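Side-chain contacts in suppressor of fused homolog (Drosophila melanogaster, PDB 6LPH), which probably binds and sequesters transcription factors, and is captured here, as the N-terminal part of the protein, in complex with Fu: residues 57-62 against 108-113; 69-74 against 229-234. All coordinates share one frame; numbering follows the deposited sequence.

Interaction 1 (57-62 with 108-113) and interaction 2 (69-74 with 229-234) have centres 6 Å apart and meet on one mixed sheet, inside the range of the SUFU family. Strands 54-60, 71-77 and 97-109 are consecutive in the chain and adjacent in the sheet, each antiparallel to the next. The middle one belongs to interaction 2, the outer two to interaction 1. The segments therefore alternate along the chain, and the loop 229-234 arrives last, after helix 201-219. Backbone contacts tie the two together: Y58 N lies 2.8 Å from H73 O, and L108 N 2.8 Å from W72 O. Interaction 1 thus bridges over the strand whose beginning interaction 2 fastens to the late loop.

Interaction 1: 57-62 against 108-113; sequences MYNYPG and LAKTEI
N59 and K110 mark the nearest backbone approach, yet their CA atoms are 9.7 Å apart, a gap that leaves room for strand 71-77 between the two segments. The gap is closed mostly by the extended lysine, which reaches across to the asparagine amide. N59 turns CG anti to its backbone N (chi1 -177°), which brings the amide end closer to the other segment than the start of the side chain would suggest. K110 crosses the asparagine at about a right angle, with its ammonium group directed at the amide oxygen. The modelled hydrogen bond from K110 NZ to N59 OD1 is very short, 2.4 Å, and OD1 is crowded, so its exact position is doubtful; N59 ND2 lies farther from NZ, at 3.8 Å. The pair reaches over the middle strand of three antiparallel neighbours, 54-60, 71-77 and 97-109, from N59 on the first to K110 just past the end of the third. On the middle strand, W72 touches N59 and makes a cation-pi contact with K110. Q126 OE1 also accepts a hydrogen bond from K110 NZ, and this one does not depend on the uncertain position of N59 OD1. Next, T111 N-caps helix 112-120.

Interaction 2: 69-74 against 229-234; sequences PPHWHY and WLVTNM
V231 sets its CG2 methyl over one face of the H71 imidazole in a CH-pi contact, 3.8 Å from the ring centroid and 17° off the ring normal. Among the ring atoms, H71 ND1 comes nearest to V231 CG2, at 3.7 Å, so the methyl is displaced toward the rim. The second branch, V231 CG1, touches H71 CB at 3.9 Å, and the valine thereby meets both the ring and its stem. P69 slides past V231 in the opposite sense, with P69 CD 3.8 Å from V231 CG2. This compact part contains no hydrogen bond between the segments; its polar anchor is internal to 69-74. H71 ND1 donates to P69 O over 2.8 Å, with an N-H...O angle of 175°. The chi1 of 66° places the imidazole between the backbone N and the carbonyl carbon, folded back far enough for the oxygen to lie in the ring plane. At the other end of the ring, H71 NE2 pairs with R107 NH1. With both nitrogens engaged, the ring's rotation is fixed and a neutral histidine protonated on ND1 is likely. Packing is looser toward the partly exposed W229, where H71 CE1 and W229 CE3 are 4.2 Å apart; W229 CE3 sits at the edge of the imidazole, near its plane, while H71 CE1 meets the indole obliquely. Around this contact, Y60 of strand 54-60 meets both aromatic rings, A109 of strand 97-109 touches V231, and strand 172-186 lies against W229 through P179 and Q180, placing the loop between helices 201-219 and 240-243 against the start of strand 71-77.

Interaction 1: 57-62 against 108-113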
loop_
_atom_site.group_PDB
_atom_site.type_symbol
_atom_site.label_atom_id
_atom_site.label_comp_id
_atom_site.label_asym_id
_atom_site.label_seq_id
_atom_site.Cartn_x
_atom_site.Cartn_y
_atom_site.Cartn_z
ATOM N N MET A 57 1.321 -2.004 -9.582
ATOM C CA MET A 57 1.609 -0.561 -9.440
ATOM C C MET A 57 0.867 0.181 -10.532
ATOM O O MET A 57 1.011 -0.165 -11.712
ATOM C CB MET A 57 3.120 -0.330 -9.570
ATOM C CG MET A 57 3.937 -1.235 -8.641
ATOM S SD MET A 57 5.687 -0.720 -8.597
ATOM C CE MET A 57 6.231 -1.403 -10.157
ATOM N N TYR A 58 0.046 1.168 -10.158
ATOM C CA TYR A 58 -0.695 1.937 -11.146
ATOM C C TYR A 58 -0.360 3.416 -11.021
ATOM O O TYR A 58 -0.011 3.882 -9.946
ATOM C CB TYR A 58 -2.212 1.773 -10.922
ATOM C CG TYR A 58 -2.770 0.425 -11.293
ATOM C CD1 TYR A 58 -2.886 -0.607 -10.332
ATOM C CD2 TYR A 58 -3.185 0.167 -12.602
ATOM C CE1 TYR A 58 -3.396 -1.854 -10.675
ATOM C CE2 TYR A 58 -3.735 -1.070 -12.949
ATOM C CZ TYR A 58 -3.840 -2.069 -11.996
ATOM O OH TYR A 58 -4.356 -3.294 -12.365
ATOM N N ASN A 59 -0.488 4.138 -12.131
ATOM C CA ASN A 59 -0.477 5.593 -12.103
ATOM C C ASN A 59 -1.885 6.090 -11.945
ATOM O O ASN A 59 -2.784 5.635 -12.667
ATOM C CB ASN A 59 0.070 6.173 -13.418
ATOM C CG ASN A 59 0.148 7.695 -13.385
ATOM O OD1 ASN A 59 0.920 8.248 -12.624
ATOM N ND2 ASN A 59 -0.660 8.367 -14.189
ATOM N N TYR A 60 -2.089 7.021 -11.020
ATOM C CA TYR A 60 -3.382 7.699 -10.924
ATOM C C TYR A 60 -3.192 9.192 -11.233
ATOM O O TYR A 60 -2.523 9.886 -10.469
ATOM C CB TYR A 60 -4.056 7.504 -9.544
ATOM C CG TYR A 60 -5.479 8.016 -9.600
ATOM C CD1 TYR A 60 -5.814 9.277 -9.093
ATOM C CD2 TYR A 60 -6.498 7.248 -10.229
ATOM C CE1 TYR A 60 -7.142 9.767 -9.206
ATOM C CE2 TYR A 60 -7.799 7.733 -10.348
ATOM C CZ TYR A 60 -8.117 8.987 -9.840
ATOM O OH TYR A 60 -9.419 9.463 -9.956
ATOM N N PRO A 61 -3.780 9.693 -12.349
ATOM C CA PRO A 61 -3.557 11.085 -12.740
ATOM C C PRO A 61 -4.054 12.126 -11.734
ATOM O O PRO A 61 -3.547 13.258 -11.724
ATOM C CB PRO A 61 -4.346 11.208 -14.079
ATOM C CG PRO A 61 -4.410 9.811 -14.615
ATOM C CD PRO A 61 -4.582 8.965 -13.361
ATOM N N GLY A 62 -5.049 11.774 -10.921
ATOM C CA GLY A 62 -5.580 12.723 -9.942
ATOM C C GLY A 62 -7.052 12.990 -10.187
ATOM O O GLY A 62 -7.664 12.380 -11.083
ATOM N N LEU A 108 1.047 6.886 -3.154
ATOM C CA LEU A 108 2.300 7.633 -2.950
ATOM C C LEU A 108 2.416 8.859 -3.879
ATOM O O LEU A 108 2.453 8.719 -5.104
ATOM C CB LEU A 108 3.478 6.686 -3.107
ATOM C CG LEU A 108 4.871 7.367 -3.142
ATOM C CD1 LEU A 108 5.192 8.020 -1.808
ATOM C CD2 LEU A 108 5.942 6.337 -3.525
ATOM N N ALA A 109 2.477 10.054 -3.285
ATOM C CA ALA A 109 2.519 11.304 -4.047
ATOM C C ALA A 109 3.775 11.357 -4.907
ATOM O O ALA A 109 4.863 10.963 -4.473
ATOM C CB ALA A 109 2.453 12.521 -3.109
ATOM N N LYS A 110 3.605 11.797 -6.151
ATOM C CA LYS A 110 4.733 11.983 -7.035
ATOM C C LYS A 110 5.494 13.159 -6.497
ATOM O O LYS A 110 4.899 14.125 -6.019
ATOM C CB LYS A 110 4.282 12.241 -8.485
ATOM C CG LYS A 110 3.529 11.053 -9.087
ATOM C CD LYS A 110 3.447 11.163 -10.592
ATOM C CE LYS A 110 2.487 10.109 -11.123
ATOM N NZ LYS A 110 2.253 10.265 -12.587
ATOM N N THR A 111 6.811 13.069 -6.562
ATOM C CA THR A 111 7.678 14.136 -6.089
ATOM C C THR A 111 7.703 15.291 -7.107
ATOM O O THR A 111 7.235 15.132 -8.238
ATOM C CB THR A 111 9.099 13.596 -5.901
ATOM O OG1 THR A 111 9.557 13.049 -7.145
ATOM C CG2 THR A 111 9.127 12.512 -4.825
ATOM N N GLU A 112 8.243 16.446 -6.712
ATOM C CA GLU A 112 8.396 17.566 -7.652
ATOM C C GLU A 112 9.259 17.165 -8.846
ATOM O O GLU A 112 8.935 17.493 -9.995
ATOM C CB GLU A 112 8.952 18.825 -6.969
ATOM C CG GLU A 112 7.870 19.747 -6.413
ATOM C CD GLU A 112 7.158 19.171 -5.193
ATOM O OE1 GLU A 112 5.929 18.909 -5.270
ATOM O OE2 GLU A 112 7.832 18.968 -4.155
ATOM N N ILE A 113 10.339 16.439 -8.569
ATOM C CA ILE A 113 11.219 15.913 -9.617
ATOM C C ILE A 113 10.444 15.046 -10.634
ATOM O O ILE A 113 10.523 15.283 -11.850
ATOM C CB ILE A 113 12.490 15.234 -9.012
ATOM C CG1 ILE A 113 12.769 13.844 -9.596
ATOM C CG2 ILE A 113 12.357 15.088 -7.498
ATOM C CD1 ILE A 113 13.160 13.816 -11.055
#

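Interaction 2: 69-74 against 229-234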
loop_
_atom_site.group_PDB
_atom_site.type_symbol
_atom_site.label_atom_id
_atom_site.label_comp_id
_atom_site.label_asym_id
_atom_site.label_seq_id
_atom_site.Cartn_x
_atom_site.Cartn_y
_atom_site.Cartn_z
ATOM N N PRO A 69 -4.198 14.319 -5.700
ATOM C CA PRO A 69 -3.060 14.700 -6.517
ATOM C C PRO A 69 -2.627 13.484 -7.362
ATOM O O PRO A 69 -3.057 12.342 -7.092
ATOM C CB PRO A 69 -1.987 15.002 -5.453
ATOM C CG PRO A 69 -2.242 13.924 -4.430
ATOM C CD PRO A 69 -3.766 13.861 -4.358
ATOM N N PRO A 70 -1.798 13.716 -8.383
ATOM C CA PRO A 70 -1.249 12.567 -9.113
ATOM C C PRO A 70 -0.398 11.732 -8.182
ATOM O O PRO A 70 0.331 12.288 -7.332
ATOM C CB PRO A 70 -0.361 13.189 -10.198
ATOM C CG PRO A 70 -0.414 14.664 -10.002
ATOM C CD PRO A 70 -1.342 15.027 -8.901
ATOM N N HIS A 71 -0.496 10.410 -8.326
ATOM C CA HIS A 71 0.211 9.529 -7.417
ATOM C C HIS A 71 0.364 8.143 -7.986
ATOM O O HIS A 71 -0.215 7.804 -9.038
ATOM C CB HIS A 71 -0.477 9.513 -6.054
ATOM C CG HIS A 71 -1.874 8.895 -6.052
ATOM N ND1 HIS A 71 -3.004 9.619 -6.294
ATOM C CD2 HIS A 71 -2.295 7.612 -5.741
ATOM C CE1 HIS A 71 -4.083 8.821 -6.178
ATOM N NE2 HIS A 71 -3.649 7.585 -5.859
ATOM N N TRP A 72 1.175 7.348 -7.288
ATOM C CA TRP A 72 1.367 5.945 -7.582
ATOM C C TRP A 72 0.504 5.122 -6.653
ATOM O O TRP A 72 0.477 5.394 -5.451
ATOM C CB TRP A 72 2.814 5.614 -7.315
ATOM C CG TRP A 72 3.807 6.444 -8.100
ATOM C CD1 TRP A 72 4.753 7.347 -7.607
ATOM C CD2 TRP A 72 4.004 6.437 -9.536
ATOM N NE1 TRP A 72 5.520 7.880 -8.639
ATOM C CE2 TRP A 72 5.113 7.380 -9.816
ATOM C CE3 TRP A 72 3.408 5.778 -10.590
ATOM C CZ2 TRP A 72 5.553 7.624 -11.099
ATOM C CZ3 TRP A 72 3.873 6.048 -11.891
ATOM C CH2 TRP A 72 4.917 6.930 -12.126
ATOM N N HIS A 73 -0.208 4.115 -7.173
ATOM C CA HIS A 73 -1.153 3.298 -6.351
ATOM C C HIS A 73 -0.659 1.851 -6.356
ATOM O O HIS A 73 -0.493 1.241 -7.442
ATOM C CB HIS A 73 -2.535 3.415 -6.950
ATOM C CG HIS A 73 -3.649 2.761 -6.155
ATOM N ND1 HIS A 73 -4.849 2.479 -6.722
ATOM C CD2 HIS A 73 -3.742 2.354 -4.823
ATOM C CE1 HIS A 73 -5.681 1.925 -5.808
ATOM N NE2 HIS A 73 -5.026 1.862 -4.637
ATOM N N TYR A 74 -0.350 1.330 -5.169
ATOM C CA TYR A 74 0.188 -0.021 -5.022
ATOM C C TYR A 74 -0.875 -0.950 -4.449
ATOM O O TYR A 74 -1.573 -0.551 -3.523
ATOM C CB TYR A 74 1.347 0.008 -4.034
ATOM C CG TYR A 74 2.464 0.903 -4.554
ATOM C CD1 TYR A 74 2.416 2.285 -4.378
ATOM C CD2 TYR A 74 3.518 0.360 -5.275
ATOM C CE1 TYR A 74 3.479 3.117 -4.857
ATOM C CE2 TYR A 74 4.594 1.182 -5.745
ATOM C CZ TYR A 74 4.526 2.564 -5.546
ATOM O OH TYR A 74 5.519 3.396 -6.029
ATOM N N TRP A 229 -8.431 11.177 -0.738
ATOM C CA TRP A 229 -8.006 9.779 -0.847
ATOM C C TRP A 229 -6.788 9.416 -0.061
ATOM O O TRP A 229 -6.217 8.341 -0.285
ATOM C CB TRP A 229 -7.770 9.407 -2.300
ATOM C CG TRP A 229 -9.024 9.239 -3.110
ATOM C CD1 TRP A 229 -10.332 9.613 -2.780
ATOM C CD2 TRP A 229 -9.107 8.696 -4.463
ATOM N NE1 TRP A 229 -11.189 9.327 -3.807
ATOM C CE2 TRP A 229 -10.523 8.773 -4.849
ATOM C CE3 TRP A 229 -8.179 8.172 -5.365
ATOM C CZ2 TRP A 229 -10.971 8.328 -6.094
ATOM C CZ3 TRP A 229 -8.646 7.717 -6.617
ATOM C CH2 TRP A 229 -10.003 7.802 -6.966
ATOM N N LEU A 230 -6.388 10.298 0.861
ATOM C CA LEU A 230 -5.322 10.009 1.836
ATOM C C LEU A 230 -4.025 9.556 1.153
ATOM O O LEU A 230 -3.471 8.509 1.454
ATOM C CB LEU A 230 -5.811 8.999 2.892
ATOM C CG LEU A 230 -6.905 9.535 3.837
ATOM C CD1 LEU A 230 -7.574 8.424 4.648
ATOM C CD2 LEU A 230 -6.374 10.640 4.749
ATOM N N VAL A 231 -3.557 10.360 0.210
ATOM C CA VAL A 231 -2.309 10.087 -0.456
ATOM C C VAL A 231 -1.173 10.425 0.508
ATOM O O VAL A 231 -1.180 11.480 1.153
ATOM C CB VAL A 231 -2.195 10.916 -1.754
ATOM C CG1 VAL A 231 -0.782 10.832 -2.359
ATOM C CG2 VAL A 231 -3.266 10.460 -2.750
ATOM N N THR A 232 -0.206 9.528 0.601
ATOM C CA THR A 232 0.995 9.797 1.417
ATOM C C THR A 232 2.074 10.564 0.644
ATOM O O THR A 232 2.501 10.111 -0.423
ATOM C CB THR A 232 1.603 8.475 1.899
ATOM O OG1 THR A 232 0.627 7.771 2.668
ATOM C CG2 THR A 232 2.885 8.711 2.742
ATOM N N ASN A 233 2.504 11.718 1.194
ATOM C CA ASN A 233 3.581 12.518 0.621
ATOM C C ASN A 233 4.806 12.427 1.551
ATOM O O ASN A 233 4.788 12.978 2.646
ATOM C CB ASN A 233 3.139 13.991 0.440
ATOM C CG ASN A 233 4.309 14.917 0.147
ATOM O OD1 ASN A 233 5.363 14.486 -0.324
ATOM N ND2 ASN A 233 4.135 16.214 0.461
ATOM N N MET A 234 5.837 11.699 1.138
ATOM C CA MET A 234 7.007 11.444 2.022
ATOM C C MET A 234 7.782 12.713 2.386
ATOM O O MET A 234 8.554 12.712 3.348
ATOM C CB MET A 234 7.942 10.383 1.423
ATOM C CG MET A 234 7.242 9.030 1.179
ATOM S SD MET A 234 6.596 8.252 2.704
ATOM C CE MET A 234 8.149 7.948 3.549
#